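PDB 5GZS: GGDEF family protein from Vibrio cholerae, which is the diguanylate cyclase CdgH, whose periplasmic portion binds arginine and probably lets that signal govern cyclic di-GMP synthesis. Local coordinates for residues V316-E319 and H320-D323. Numbering follows the deposited sequence.
Sequences VKRE and HYKD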
ATOM      1  N   VAL A 316      20.626  -5.588  -6.195  1.00 53.52           N
ATOM      2  CA  VAL A 316      21.334  -6.836  -6.040  1.00 60.28           C
ATOM      3  C   VAL A 316      22.774  -6.514  -5.677  1.00 62.32           C
ATOM      4  O   VAL A 316      23.405  -5.671  -6.321  1.00 62.08           O
ATOM      5  CB  VAL A 316      21.262  -7.687  -7.304  1.00 60.81           C
ATOM      6  CG1 VAL A 316      22.202  -8.858  -7.197  1.00 65.77           C
ATOM      7  CG2 VAL A 316      19.842  -8.166  -7.521  1.00 63.75           C
ATOM      8  N   LYS A 317      23.270  -7.166  -4.624  1.00 59.10           N
ATOM      9  CA  LYS A 317      24.621  -6.935  -4.115  1.00 64.78           C
ATOM     10  C   LYS A 317      25.367  -8.245  -3.936  1.00 74.43           C
ATOM     11  O   LYS A 317      24.747  -9.295  -3.774  1.00 72.95           O
ATOM     12  CB  LYS A 317      24.580  -6.203  -2.772  1.00 66.99           C
ATOM     13  CG  LYS A 317      23.921  -7.001  -1.624  1.00 69.41           C
ATOM     14  CD  LYS A 317      23.729  -6.130  -0.387  1.00 68.45           C
ATOM     15  CE  LYS A 317      23.298  -6.944   0.822  1.00 71.55           C
ATOM     16  NZ  LYS A 317      24.417  -7.722   1.382  1.00 66.49           N
ATOM     17  N   ARG A 318      26.697  -8.171  -3.957  1.00 77.67           N
ATOM     18  CA  ARG A 318      27.530  -9.298  -3.576  1.00 71.13           C
ATOM     19  C   ARG A 318      27.125  -9.723  -2.173  1.00 68.50           C
ATOM     20  O   ARG A 318      26.904  -8.877  -1.305  1.00 69.26           O
ATOM     21  CB  ARG A 318      29.012  -8.925  -3.638  1.00 65.21           C
ATOM     22  CG  ARG A 318      29.694  -9.558  -4.820  1.00 65.49           C
ATOM     23  CD  ARG A 318      31.035  -8.959  -5.125  1.00 66.90           C
ATOM     24  NE  ARG A 318      30.969  -7.538  -5.442  1.00 66.77           N
ATOM     25  CZ  ARG A 318      31.473  -6.590  -4.659  1.00 66.79           C
ATOM     26  NH1 ARG A 318      32.073  -6.925  -3.528  1.00 68.80           N
ATOM     27  NH2 ARG A 318      31.389  -5.314  -5.008  1.00 66.36           N
ATOM     28  N   GLU A 319      26.981 -11.028  -1.970  1.00 67.95           N
ATOM     29  CA  GLU A 319      26.572 -11.589  -0.685  1.00 74.94           C
ATOM     30  C   GLU A 319      27.521 -11.140   0.443  1.00 86.87           C
ATOM     31  O   GLU A 319      28.713 -10.992   0.203  1.00 74.09           O
ATOM     32  CB  GLU A 319      26.546 -13.107  -0.781  1.00 78.74           C
ATOM     33  CG  GLU A 319      25.990 -13.800   0.423  1.00 88.47           C
ATOM     34  CD  GLU A 319      26.129 -15.308   0.364  1.00 96.67           C
ATOM     35  OE1 GLU A 319      26.165 -15.840  -0.756  1.00100.92           O
ATOM     36  OE2 GLU A 319      26.208 -15.970   1.420  1.00 98.16           O
ATOM     37  N   HIS A 320      26.997 -10.937   1.652  1.00 91.10           N
ATOM     38  CA  HIS A 320      27.828 -10.637   2.829  1.00 98.44           C
ATOM     39  C   HIS A 320      28.477  -9.247   2.822  1.00 76.93           C
ATOM     40  O   HIS A 320      29.165  -8.861   3.767  1.00 72.75           O
ATOM     41  CB  HIS A 320      28.905 -11.712   3.006  1.00 98.06           C
ATOM     42  CG  HIS A 320      28.389 -12.997   3.572  1.00 78.26           C
ATOM     43  ND1 HIS A 320      27.401 -13.737   2.959  1.00 78.24           N
ATOM     44  CD2 HIS A 320      28.723 -13.675   4.695  1.00 87.80           C
ATOM     45  CE1 HIS A 320      27.149 -14.815   3.680  1.00 73.17           C
ATOM     46  NE2 HIS A 320      27.937 -14.801   4.739  1.00 85.44           N
ATOM     47  N   TYR A 321      28.244  -8.511   1.744  1.00 74.26           N
ATOM     48  CA  TYR A 321      28.764  -7.171   1.528  1.00 73.08           C
ATOM     49  C   TYR A 321      27.896  -6.046   2.104  1.00 77.77           C
ATOM     50  O   TYR A 321      26.788  -5.799   1.620  1.00 86.74           O
ATOM     51  CB  TYR A 321      28.932  -6.951   0.024  1.00 67.48           C
ATOM     52  CG  TYR A 321      29.336  -5.547  -0.378  1.00 67.10           C
ATOM     53  CD1 TYR A 321      30.674  -5.169  -0.387  1.00 68.80           C
ATOM     54  CD2 TYR A 321      28.391  -4.616  -0.787  1.00 65.13           C
ATOM     55  CE1 TYR A 321      31.057  -3.905  -0.757  1.00 68.54           C
ATOM     56  CE2 TYR A 321      28.765  -3.340  -1.157  1.00 66.71           C
ATOM     57  CZ  TYR A 321      30.105  -2.991  -1.141  1.00 69.96           C
ATOM     58  OH  TYR A 321      30.495  -1.725  -1.514  1.00 66.47           O
ATOM     59  N   LYS A 322      28.422  -5.360   3.116  1.00 73.03           N
ATOM     60  CA  LYS A 322      27.848  -4.121   3.658  1.00 69.11           C
ATOM     61  C   LYS A 322      26.389  -4.218   4.113  1.00 75.78           C
ATOM     62  O   LYS A 322      25.629  -3.260   3.987  1.00 77.62           O
ATOM     63  CB  LYS A 322      27.976  -2.995   2.632  1.00 67.82           C
ATOM     64  CG  LYS A 322      29.386  -2.513   2.417  1.00 72.27           C
ATOM     65  CD  LYS A 322      29.421  -1.245   1.582  1.00 72.89           C
ATOM     66  CE  LYS A 322      30.788  -0.560   1.656  1.00 69.89           C
ATOM     67  NZ  LYS A 322      30.941   0.222   2.916  1.00 71.37           N
ATOM     68  N   ASP A 323      25.999  -5.363   4.654  1.00 68.30           N
ATOM     69  CA  ASP A 323      24.641  -5.533   5.146  1.00 71.35           C
ATOM     70  C   ASP A 323      24.233  -4.482   6.182  1.00 84.74           C
ATOM     71  O   ASP A 323      24.969  -4.203   7.136  1.00 69.90           O
ATOM     72  CB  ASP A 323      24.474  -6.929   5.746  1.00 84.08           C
ATOM     73  CG  ASP A 323      25.081  -8.009   4.877  1.00 95.27           C
ATOM     74  OD1 ASP A 323      25.073  -7.841   3.632  1.00 98.66           O
ATOM     75  OD2 ASP A 323      25.575  -9.015   5.441  1.00 95.89           O
TER
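The phenol ring of Tyr321 lies between two basic side chains: the guanidinium of Arg318 over one face and the aliphatic stem of Lys322 on the opposite one, where Lys322 CG lies 3.6 Å above the ring plane at its centre. Arg318 CZ stands 4.9 Å from the centroid of the Tyr321 ring, a cation-pi contact with the two planes 56° apart, so the cation tilts over the ring instead of stacking flat. Placing CG of Tyr321 anti to the backbone N (chi1 174°) swings the ring beneath the arginine. Tyrosine offers an electron-rich face and a hydroxyl, hydrogen-bonded to Glu335; arginine, a broad cation, can meet that face and also form a salt bridge with Asp377. At the second ring, Glu319 runs alongside His320, its CG at the imidazole edge in plane; Glu319 OE2 is 3.0 Å from His320 ND1, but the angle is too poor for a hydrogen bond.

A type II turn from Arg318 to Tyr321, following strand 312-318, brings the arginine back over the tyrosine ring. His320 takes its positive-phi third position, and a weak hydrogen bond joins Tyr321 N to Arg318 O at 3.4 Å. Lysine suits position 317 because its long chain, bent at the last torsion (chi4 75°), can span the turn. Its ammonium donates to Tyr321 O, 3.1 Å from Lys317 NZ and above the carbonyl plane, and forms a salt bridge with Asp323, a short acid supplying the countercharge, though their very short modelled separation is doubtful. Carbonyl and carboxylate together would favour protonated Lys317, whose charge probably helps to hold the loop against the strand.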